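Local coordinates for protein tonb-dependent siderophore receptor (Acinetobacter baumannii, PDB 5FR8) that probably carries out the first step of iron uptake across the outer membrane by binding iron-chelating siderophores, possibly including ferric enterobactin, at residues Glu376-Asp381 and Lys407-Ile412; Gly592-Thr597 and Phe627-Thr632; Asp633-Asn638 and Ile683-Lys688. One frame throughout, in Å; residues are numbered along the deposited sequence.

Overall arrangement
All three contacts join neighbouring antiparallel strands of the TonB-dependent receptor barrel and follow one another along the chain. Interaction 1 pairs strands 365-380 and 407-422 where a long loop links them, consistent with the extracellular end. Interactions 2 and 3 lie on the other side of the chain's centre, about 50 Å away from interaction 1 between centres. Their own centres are about 10 Å apart, because strands 621-630 and 635-648 are joined by a short turn of the kind found at the periplasmic end. Y629 and V637 link them through a probable backbone hydrogen bond. K51, from helix 46-51 within the plug range, touches D628, D630, D636 and N638, which suggests that the inward face there meets the plug.

Interaction 1 (Glu376-Asp381 and Lys407-Ile412); sequences EDRFKD and KMESRI
F379 and M408 form a hydrogen-bonded antiparallel pair in the wall of the receptor barrel, where 376-380 and 407-412, on strands 365-380 and 407-422, run at 171° to each other. Their side chains lie alongside and point the same way. The bend of M408 at chi2 (149°) places its sulfur beside the ring rather than over it: SD is 5.4 Å from the F379 centroid, at the edge, a Met-aromatic contact. Chi3 then directs the methyl CE to 3.7 Å from F379 CD2. On this same face D377 and S410 meet through their CB atoms, while the D377 carboxylate bonds to T349. M474 of helix 474-477 touches all four side chains, and D377 also touches N105, within the plug range, consistent with a face that looks into the barrel.

The other face is charged. With CG anti to its nitrogen (chi1 -180°) and the rest of the chain extended, E376 runs beside the aliphatic part of R411, CG to CG 3.7 Å. Its OE2 is 3.6 Å from E409 OE1, and each carboxylate has an arginine of its own strand, which probably offsets the repulsion. R378 NE makes a salt bridge with E376 OE2 at 3.4 Å, and R411 NH1 makes one with E409 OE1 at 2.9 Å. Further along, the exposed K380 and K407 lie side by side through their methylenes, with K380 NZ 3.6 Å from K407 NZ.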
loop_
_atom_site.group_PDB
_atom_site.type_symbol
_atom_site.label_atom_id
_atom_site.label_comp_id
_atom_site.label_asym_id
_atom_site.label_seq_id
_atom_site.Cartn_x
_atom_site.Cartn_y
_atom_site.Cartn_z
ATOM N N GLU A 376 12.957 13.264 -8.567
ATOM C CA GLU A 376 12.255 13.658 -9.775
ATOM C C GLU A 376 11.547 12.456 -10.379
ATOM O O GLU A 376 12.121 11.364 -10.476
ATOM C CB GLU A 376 13.222 14.252 -10.774
ATOM C CG GLU A 376 12.603 14.712 -12.090
ATOM C CD GLU A 376 13.632 15.388 -13.001
ATOM O OE1 GLU A 376 14.538 16.060 -12.454
ATOM O OE2 GLU A 376 13.549 15.253 -14.255
ATOM N N ASP A 377 10.303 12.679 -10.792
ATOM C CA ASP A 377 9.518 11.673 -11.506
ATOM C C ASP A 377 9.215 12.108 -12.952
ATOM O O ASP A 377 8.793 13.256 -13.169
ATOM C CB ASP A 377 8.182 11.443 -10.799
ATOM C CG ASP A 377 8.327 10.712 -9.484
ATOM O OD1 ASP A 377 9.211 9.854 -9.366
ATOM O OD2 ASP A 377 7.540 10.984 -8.567
ATOM N N ARG A 378 9.428 11.203 -13.928
ATOM C CA ARG A 378 8.905 11.416 -15.302
ATOM C C ARG A 378 7.925 10.324 -15.703
ATOM O O ARG A 378 8.169 9.139 -15.501
ATOM C CB ARG A 378 10.022 11.504 -16.325
ATOM C CG ARG A 378 11.056 12.552 -15.982
ATOM C CD ARG A 378 11.337 13.428 -17.183
ATOM N NE ARG A 378 12.738 13.800 -17.228
ATOM C CZ ARG A 378 13.707 12.961 -17.575
ATOM N NH1 ARG A 378 13.422 11.700 -17.895
ATOM N NH2 ARG A 378 14.963 13.381 -17.597
ATOM N N PHE A 379 6.802 10.732 -16.272
ATOM C CA PHE A 379 5.723 9.803 -16.567
ATOM C C PHE A 379 5.218 10.028 -17.982
ATOM O O PHE A 379 4.911 11.140 -18.357
ATOM C CB PHE A 379 4.599 10.048 -15.567
ATOM C CG PHE A 379 3.505 9.009 -15.584
ATOM C CD1 PHE A 379 3.808 7.656 -15.512
ATOM C CD2 PHE A 379 2.171 9.395 -15.602
ATOM C CE1 PHE A 379 2.803 6.706 -15.488
ATOM C CE2 PHE A 379 1.162 8.443 -15.600
ATOM C CZ PHE A 379 1.479 7.095 -15.547
ATOM N N LYS A 380 5.170 8.969 -18.771
ATOM C CA LYS A 380 4.483 8.976 -20.077
ATOM C C LYS A 380 3.197 8.141 -19.928
ATOM O O LYS A 380 3.255 6.979 -19.456
ATOM C CB LYS A 380 5.412 8.434 -21.193
ATOM C CG LYS A 380 5.037 8.825 -22.630
ATOM C CD LYS A 380 5.765 8.048 -23.749
ATOM C CE LYS A 380 5.894 8.826 -25.086
ATOM N NZ LYS A 380 7.115 8.474 -25.907
ATOM N N ASP A 381 2.051 8.752 -20.271
ATOM C CA ASP A 381 0.745 8.054 -20.364
ATOM C C ASP A 381 -0.098 8.672 -21.484
ATOM O O ASP A 381 -0.613 9.783 -21.350
ATOM C CB ASP A 381 -0.020 8.117 -19.043
ATOM C CG ASP A 381 -1.364 7.345 -19.072
ATOM O OD1 ASP A 381 -1.942 7.158 -20.177
ATOM O OD2 ASP A 381 -1.846 6.946 -17.971
ATOM N N LYS A 407 2.843 13.651 -21.057
ATOM C CA LYS A 407 4.098 13.625 -20.284
ATOM C C LYS A 407 3.982 14.514 -19.086
ATOM O O LYS A 407 3.664 15.689 -19.214
ATOM C CB LYS A 407 5.298 14.057 -21.143
ATOM C CG LYS A 407 5.427 13.217 -22.403
ATOM C CD LYS A 407 6.845 13.034 -22.912
ATOM C CE LYS A 407 6.873 11.824 -23.851
ATOM N NZ LYS A 407 7.848 11.923 -24.977
ATOM N N MET A 408 4.239 13.941 -17.919
ATOM C CA MET A 408 4.092 14.646 -16.660
ATOM C C MET A 408 5.400 14.613 -15.863
ATOM O O MET A 408 6.073 13.569 -15.825
ATOM C CB MET A 408 2.956 13.991 -15.876
ATOM C CG MET A 408 1.590 14.270 -16.492
ATOM S SD MET A 408 0.375 12.953 -16.265
ATOM C CE MET A 408 0.600 11.970 -17.745
ATOM N N GLU A 409 5.752 15.751 -15.246
ATOM C CA GLU A 409 6.965 15.898 -14.407
ATOM C C GLU A 409 6.578 16.176 -12.972
ATOM O O GLU A 409 5.600 16.883 -12.732
ATOM C CB GLU A 409 7.858 17.095 -14.854
ATOM C CG GLU A 409 8.698 16.846 -16.091
ATOM C CD GLU A 409 10.119 17.400 -15.987
ATOM O OE1 GLU A 409 10.683 17.405 -14.872
ATOM O OE2 GLU A 409 10.694 17.811 -17.025
ATOM N N SER A 410 7.391 15.694 -12.031
ATOM C CA SER A 410 7.253 16.037 -10.599
ATOM C C SER A 410 8.622 16.128 -9.944
ATOM O O SER A 410 9.494 15.293 -10.187
ATOM C CB SER A 410 6.435 14.975 -9.892
ATOM O OG SER A 410 6.025 15.426 -8.649
ATOM N N ARG A 411 8.826 17.153 -9.125
ATOM C CA ARG A 411 10.089 17.305 -8.421
ATOM C C ARG A 411 9.821 17.727 -6.979
ATOM O O ARG A 411 9.016 18.630 -6.710
ATOM C CB ARG A 411 10.988 18.315 -9.120
ATOM C CG ARG A 411 11.546 17.830 -10.452
ATOM C CD ARG A 411 12.383 18.869 -11.215
ATOM N NE ARG A 411 11.710 20.153 -11.422
ATOM C CZ ARG A 411 10.640 20.357 -12.196
ATOM N NH1 ARG A 411 10.049 19.351 -12.865
ATOM N NH2 ARG A 411 10.142 21.589 -12.289
ATOM N N ILE A 412 10.487 17.042 -6.054
ATOM C CA ILE A 412 10.424 17.379 -4.646
ATOM C C ILE A 412 11.825 17.539 -4.142
ATOM O O ILE A 412 12.634 16.626 -4.283
ATOM C CB ILE A 412 9.772 16.282 -3.788
ATOM C CG1 ILE A 412 8.321 16.034 -4.227
ATOM C CG2 ILE A 412 9.799 16.704 -2.322
ATOM C CD1 ILE A 412 7.585 15.000 -3.409
#

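Interaction 2 (Gly592-Thr597 and Phe627-Thr632); sequences GDIRWT and FDYDIT. With C8E ((hydroxyethyloxy)tri(ethyloxy)octane), chain C.
The indole of W596 is covered on both faces in this antiparallel pairing of barrel strands 594-608 and 621-630. F627 and the CG2 of I594 lie over one face. C11 of a bound C8E detergent lies over the other, while its C13 makes the closest approach, 3.8 Å from W596 NE1. F627 is tilted against the indole, planes 35° apart, and its CE1 also reaches I594 CG2 at 3.9 Å. Y629 carries CG1 of I631 over the centre of one face and I594 over the opposite one, although the model sets that isoleucine methyl doubtfully close. The detergent suggests that these apolar side chains are part of the membrane-facing surface of the barrel.

On the other face of the sheet, probably the inward one, the guanidinium of R595 has D628 O over one face. At its edge G592 O, lying in the plane, accepts from NH1 at 3.0 Å. D628 itself turns its OD1 to N638, and K51 of helix 46-51 touches both D628 and D630. Backbone bonds between R595 and D628 run in both directions, each 2.8 Å from N to O. A second partner for R595 NH1 is D630 OD2, a salt bridge at 3.3 Å that meets the carboxylate from above its plane.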
loop_
_atom_site.group_PDB
_atom_site.type_symbol
_atom_site.label_atom_id
_atom_site.label_comp_id
_atom_site.label_asym_id
_atom_site.label_seq_id
_atom_site.Cartn_x
_atom_site.Cartn_y
_atom_site.Cartn_z
ATOM N N GLY A 592 8.453 -19.423 27.692
ATOM C CA GLY A 592 9.535 -20.209 27.096
ATOM C C GLY A 592 9.064 -20.978 25.870
ATOM O O GLY A 592 8.961 -20.396 24.776
ATOM N N ASP A 593 8.772 -22.275 26.053
ATOM C CA ASP A 593 8.351 -23.163 24.952
ATOM C C ASP A 593 6.973 -22.804 24.425
ATOM O O ASP A 593 6.727 -22.929 23.237
ATOM C CB ASP A 593 8.326 -24.640 25.385
ATOM C CG ASP A 593 9.726 -25.237 25.629
ATOM O OD1 ASP A 593 10.749 -24.660 25.204
ATOM O OD2 ASP A 593 9.787 -26.322 26.243
ATOM N N ILE A 594 6.084 -22.367 25.315
ATOM C CA ILE A 594 4.738 -21.908 24.942
ATOM C C ILE A 594 4.680 -20.374 24.874
ATOM O O ILE A 594 5.100 -19.702 25.818
ATOM C CB ILE A 594 3.666 -22.308 26.004
ATOM C CG1 ILE A 594 3.548 -23.839 26.198
ATOM C CG2 ILE A 594 2.329 -21.691 25.629
ATOM C CD1 ILE A 594 2.749 -24.556 25.131
ATOM N N ARG A 595 4.107 -19.823 23.803
ATOM C CA ARG A 595 4.012 -18.364 23.650
ATOM C C ARG A 595 2.763 -17.890 22.919
ATOM O O ARG A 595 2.221 -18.594 22.058
ATOM C CB ARG A 595 5.194 -17.836 22.879
ATOM C CG ARG A 595 6.533 -18.088 23.532
ATOM C CD ARG A 595 7.657 -17.687 22.587
ATOM N NE ARG A 595 7.510 -18.266 21.248
ATOM C CZ ARG A 595 7.708 -19.552 20.944
ATOM N NH1 ARG A 595 8.038 -20.438 21.885
ATOM N NH2 ARG A 595 7.582 -19.957 19.682
ATOM N N TRP A 596 2.343 -16.671 23.265
ATOM C CA TRP A 596 1.127 -16.056 22.736
ATOM C C TRP A 596 1.380 -14.592 22.346
ATOM O O TRP A 596 1.812 -13.778 23.162
ATOM C CB TRP A 596 -0.012 -16.105 23.784
ATOM C CG TRP A 596 -0.762 -17.450 23.909
ATOM C CD1 TRP A 596 -1.668 -17.982 23.018
ATOM C CD2 TRP A 596 -0.677 -18.390 25.003
ATOM N NE1 TRP A 596 -2.135 -19.195 23.488
ATOM C CE2 TRP A 596 -1.544 -19.470 24.698
ATOM C CE3 TRP A 596 0.045 -18.424 26.205
ATOM C CZ2 TRP A 596 -1.699 -20.572 25.553
ATOM C CZ3 TRP A 596 -0.113 -19.530 27.062
ATOM C CH2 TRP A 596 -0.979 -20.582 26.725
ATOM N N THR A 597 1.074 -14.248 21.102
ATOM C CA THR A 597 1.110 -12.852 20.682
ATOM C C THR A 597 -0.297 -12.462 20.225
ATOM O O THR A 597 -0.814 -13.021 19.259
ATOM C CB THR A 597 2.129 -12.610 19.536
ATOM O OG1 THR A 597 3.409 -13.137 19.895
ATOM C CG2 THR A 597 2.286 -11.112 19.223
ATOM N N PHE A 627 -0.369 -18.177 18.374
ATOM C CA PHE A 627 0.048 -19.130 19.404
ATOM C C PHE A 627 1.174 -20.027 18.884
ATOM O O PHE A 627 1.107 -20.573 17.773
ATOM C CB PHE A 627 -1.148 -19.971 19.843
ATOM C CG PHE A 627 -0.806 -21.213 20.629
ATOM C CD1 PHE A 627 -0.452 -21.137 21.960
ATOM C CD2 PHE A 627 -0.914 -22.466 20.050
ATOM C CE1 PHE A 627 -0.183 -22.287 22.694
ATOM C CE2 PHE A 627 -0.644 -23.615 20.764
ATOM C CZ PHE A 627 -0.276 -23.528 22.093
ATOM N N ASP A 628 2.208 -20.172 19.707
ATOM C CA ASP A 628 3.326 -21.008 19.365
ATOM C C ASP A 628 3.683 -21.946 20.501
ATOM O O ASP A 628 3.701 -21.558 21.669
ATOM C CB ASP A 628 4.523 -20.142 18.999
ATOM C CG ASP A 628 4.640 -19.936 17.519
ATOM O OD1 ASP A 628 4.832 -20.933 16.772
ATOM O OD2 ASP A 628 4.526 -18.774 17.094
ATOM N N TYR A 629 3.975 -23.187 20.125
ATOM C CA TYR A 629 4.327 -24.246 21.067
ATOM C C TYR A 629 5.409 -25.114 20.412
ATOM O O TYR A 629 5.164 -25.783 19.395
ATOM C CB TYR A 629 3.061 -25.047 21.428
ATOM C CG TYR A 629 3.225 -26.189 22.406
ATOM C CD1 TYR A 629 4.350 -26.296 23.221
ATOM C CD2 TYR A 629 2.218 -27.139 22.549
ATOM C CE1 TYR A 629 4.466 -27.333 24.133
ATOM C CE2 TYR A 629 2.322 -28.179 23.456
ATOM C CZ TYR A 629 3.443 -28.270 24.250
ATOM O OH TYR A 629 3.550 -29.311 25.146
ATOM N N ASP A 630 6.616 -25.052 20.968
ATOM C CA ASP A 630 7.707 -25.917 20.526
ATOM C C ASP A 630 7.639 -27.219 21.324
ATOM O O ASP A 630 7.996 -27.256 22.510
ATOM C CB ASP A 630 9.080 -25.235 20.709
ATOM C CG ASP A 630 9.219 -23.908 19.916
ATOM O OD1 ASP A 630 8.877 -23.819 18.719
ATOM O OD2 ASP A 630 9.695 -22.936 20.513
ATOM N N ILE A 631 7.160 -28.281 20.682
ATOM C CA ILE A 631 6.929 -29.546 21.376
ATOM C C ILE A 631 8.237 -30.293 21.626
ATOM O O ILE A 631 8.455 -30.828 22.710
ATOM C CB ILE A 631 5.958 -30.439 20.589
ATOM C CG1 ILE A 631 4.593 -29.754 20.483
ATOM C CG2 ILE A 631 5.839 -31.797 21.258
ATOM C CD1 ILE A 631 3.600 -30.490 19.608
ATOM N N THR A 632 9.091 -30.331 20.610
ATOM C CA THR A 632 10.464 -30.823 20.738
ATOM C C THR A 632 11.347 -29.808 20.018
ATOM O O THR A 632 10.858 -28.786 19.556
ATOM C CB THR A 632 10.636 -32.213 20.089
ATOM O OG1 THR A 632 10.353 -32.136 18.682
ATOM C CG2 THR A 632 9.700 -33.233 20.729
HETATM C C1 C8E C . -4.327 -5.934 25.771
HETATM C C2 C8E C . -4.838 -6.316 24.372
HETATM C C3 C8E C . -4.683 -7.805 23.989
HETATM C C4 C8E C . -5.847 -8.374 23.150
HETATM C C5 C8E C . -5.978 -9.911 23.267
HETATM C C6 C8E C . -6.502 -10.375 24.635
HETATM C C7 C8E C . -6.948 -11.841 24.658
HETATM C C8 C8E C . -6.257 -12.690 25.753
HETATM O O9 C8E C . -6.151 -14.060 25.276
HETATM C C10 C8E C . -4.992 -14.747 25.802
HETATM C C11 C8E C . -4.948 -16.222 25.352
HETATM O O12 C8E C . -5.203 -16.373 23.944
HETATM C C13 C8E C . -5.630 -17.720 23.577
HETATM C C14 C8E C . -5.548 -17.923 22.048
HETATM O O15 C8E C . -6.243 -19.101 21.598
HETATM C C16 C8E C . -7.638 -18.905 21.228
HETATM C C17 C8E C . -8.613 -19.943 21.873
HETATM O O18 C8E C . -9.922 -19.828 21.278
HETATM C C19 C8E C . -9.965 -20.356 19.916
HETATM C C20 C8E C . -11.188 -19.925 19.065
HETATM O O21 C8E C . -11.585 -20.887 18.031
#

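Interaction 3 (Asp633-Asn638 and Ile683-Lys688); sequences DQLDVN and INVGYK
Near the short turn that joins barrel strands 621-630 and 635-648, the second of these pairs with strand 674-687, with N638 opposite N684. Backbone bonds run both ways between the two asparagines: N684 N gives to N638 O at 2.9 Å, and N638 N gives to N684 O at 3.2 Å. Their amides lie alongside with planes 29° apart, N638 OD1 being 3.3 Å from N684 ND2. The ND2 of N638 is held by D628 on the adjoining strand. D636 turns to the same face and makes a salt bridge with R696, while its carbonyl oxygen accepts from G686 N at 2.8 Å. K51 of helix 46-51 touches D636 and N638, consistent with this polar row belonging to the inner wall of the TonB-dependent receptor barrel, against the plug.

The outer surface is apolar. L635 sends CD1 across to V685 CG2 at 3.6 Å, and the same methyl reaches CD1 of the Y687 ring at 3.9 Å, the two side chains crossing at about a right angle. With V637 CG1 between the backbone nitrogen and the carbonyl carbon (chi1 51°), CG2 is anti to that nitrogen and comes to 3.4 Å from N684 O. At the turn end of strand 635-648, Q634 runs alongside Y687, its OE1 3.0 Å from the phenol OH. K688 N bonds to Q634 O.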
loop_
_atom_site.group_PDB
_atom_site.type_symbol
_atom_site.label_atom_id
_atom_site.label_comp_id
_atom_site.label_asym_id
_atom_site.label_seq_id
_atom_site.Cartn_x
_atom_site.Cartn_y
_atom_site.Cartn_z
ATOM N N ASP A 633 12.638 -30.075 19.898
ATOM C CA ASP A 633 13.510 -29.170 19.155
ATOM C C ASP A 633 13.172 -29.186 17.669
ATOM O O ASP A 633 13.359 -28.183 16.968
ATOM C CB ASP A 633 14.972 -29.537 19.366
ATOM C CG ASP A 633 15.449 -29.227 20.770
ATOM O OD1 ASP A 633 14.908 -29.822 21.729
ATOM O OD2 ASP A 633 16.366 -28.388 20.916
ATOM N N GLN A 634 12.670 -30.323 17.192
ATOM C CA GLN A 634 12.282 -30.459 15.791
ATOM C C GLN A 634 10.839 -30.064 15.584
ATOM O O GLN A 634 10.527 -29.261 14.708
ATOM C CB GLN A 634 12.471 -31.897 15.340
ATOM C CG GLN A 634 13.893 -32.398 15.538
ATOM C CD GLN A 634 13.943 -33.876 15.839
ATOM O OE1 GLN A 634 13.486 -34.694 15.046
ATOM N NE2 GLN A 634 14.489 -34.224 16.991
ATOM N N LEU A 635 9.970 -30.626 16.413
ATOM C CA LEU A 635 8.523 -30.493 16.247
ATOM C C LEU A 635 7.959 -29.221 16.850
ATOM O O LEU A 635 8.339 -28.807 17.936
ATOM C CB LEU A 635 7.814 -31.679 16.887
ATOM C CG LEU A 635 6.326 -31.736 16.567
ATOM C CD1 LEU A 635 6.110 -32.022 15.082
ATOM C CD2 LEU A 635 5.646 -32.781 17.439
ATOM N N ASP A 636 7.020 -28.625 16.135
ATOM C CA ASP A 636 6.524 -27.300 16.442
ATOM C C ASP A 636 5.049 -27.290 16.017
ATOM O O ASP A 636 4.667 -27.950 15.041
ATOM C CB ASP A 636 7.408 -26.275 15.679
ATOM C CG ASP A 636 6.784 -24.899 15.553
ATOM O OD1 ASP A 636 5.948 -24.716 14.640
ATOM O OD2 ASP A 636 7.156 -23.995 16.337
ATOM N N VAL A 637 4.211 -26.577 16.757
ATOM C CA VAL A 637 2.827 -26.396 16.339
ATOM C C VAL A 637 2.499 -24.932 16.480
ATOM O O VAL A 637 3.014 -24.268 17.372
ATOM C CB VAL A 637 1.859 -27.240 17.181
ATOM C CG1 VAL A 637 2.108 -26.999 18.659
ATOM C CG2 VAL A 637 0.398 -26.969 16.823
ATOM N N ASN A 638 1.647 -24.425 15.597
ATOM C CA ASN A 638 1.370 -23.003 15.560
ATOM C C ASN A 638 -0.094 -22.718 15.241
ATOM O O ASN A 638 -0.655 -23.351 14.360
ATOM C CB ASN A 638 2.288 -22.369 14.515
ATOM C CG ASN A 638 1.942 -20.927 14.230
ATOM O OD1 ASN A 638 0.942 -20.628 13.563
ATOM N ND2 ASN A 638 2.767 -20.016 14.743
ATOM N N ILE A 683 -4.063 -23.710 11.679
ATOM C CA ILE A 683 -2.995 -24.437 12.388
ATOM C C ILE A 683 -1.879 -24.882 11.458
ATOM O O ILE A 683 -2.071 -25.021 10.251
ATOM C CB ILE A 683 -3.487 -25.713 13.103
ATOM C CG1 ILE A 683 -4.250 -26.625 12.141
ATOM C CG2 ILE A 683 -4.330 -25.364 14.327
ATOM C CD1 ILE A 683 -4.425 -28.035 12.677
ATOM N N ASN A 684 -0.705 -25.075 12.047
ATOM C CA ASN A 684 0.428 -25.700 11.387
ATOM C C ASN A 684 0.925 -26.780 12.281
ATOM O O ASN A 684 0.817 -26.670 13.502
ATOM C CB ASN A 684 1.612 -24.743 11.275
ATOM C CG ASN A 684 1.310 -23.534 10.445
ATOM O OD1 ASN A 684 0.734 -23.635 9.380
ATOM N ND2 ASN A 684 1.719 -22.386 10.920
ATOM N N VAL A 685 1.504 -27.811 11.691
ATOM C CA VAL A 685 2.507 -28.580 12.407
ATOM C C VAL A 685 3.796 -28.415 11.601
ATOM O O VAL A 685 3.798 -28.518 10.372
ATOM C CB VAL A 685 2.091 -30.050 12.657
ATOM C CG1 VAL A 685 1.673 -30.733 11.370
ATOM C CG2 VAL A 685 3.232 -30.796 13.329
ATOM N N GLY A 686 4.879 -28.096 12.299
ATOM C CA GLY A 686 6.096 -27.645 11.654
ATOM C C GLY A 686 7.244 -28.509 12.076
ATOM O O GLY A 686 7.827 -28.290 13.125
ATOM N N TYR A 687 7.578 -29.482 11.237
ATOM C CA TYR A 687 8.660 -30.415 11.519
ATOM C C TYR A 687 9.961 -30.076 10.813
ATOM O O TYR A 687 10.023 -29.971 9.592
ATOM C CB TYR A 687 8.250 -31.818 11.095
ATOM C CG TYR A 687 9.147 -32.914 11.642
ATOM C CD1 TYR A 687 9.291 -33.104 13.023
ATOM C CD2 TYR A 687 9.831 -33.770 10.787
ATOM C CE1 TYR A 687 10.091 -34.106 13.526
ATOM C CE2 TYR A 687 10.632 -34.779 11.290
ATOM C CZ TYR A 687 10.752 -34.938 12.659
ATOM O OH TYR A 687 11.546 -35.931 13.165
ATOM N N LYS A 688 11.009 -29.921 11.600
ATOM C CA LYS A 688 12.353 -29.812 11.063
ATOM C C LYS A 688 12.951 -31.203 10.906
ATOM O O LYS A 688 13.542 -31.719 11.852
ATOM C CB LYS A 688 13.218 -28.993 12.014
ATOM C CG LYS A 688 12.593 -27.663 12.411
ATOM C CD LYS A 688 13.538 -26.820 13.254
ATOM C CE LYS A 688 14.960 -26.869 12.699
ATOM N NZ LYS A 688 15.812 -25.745 13.173
#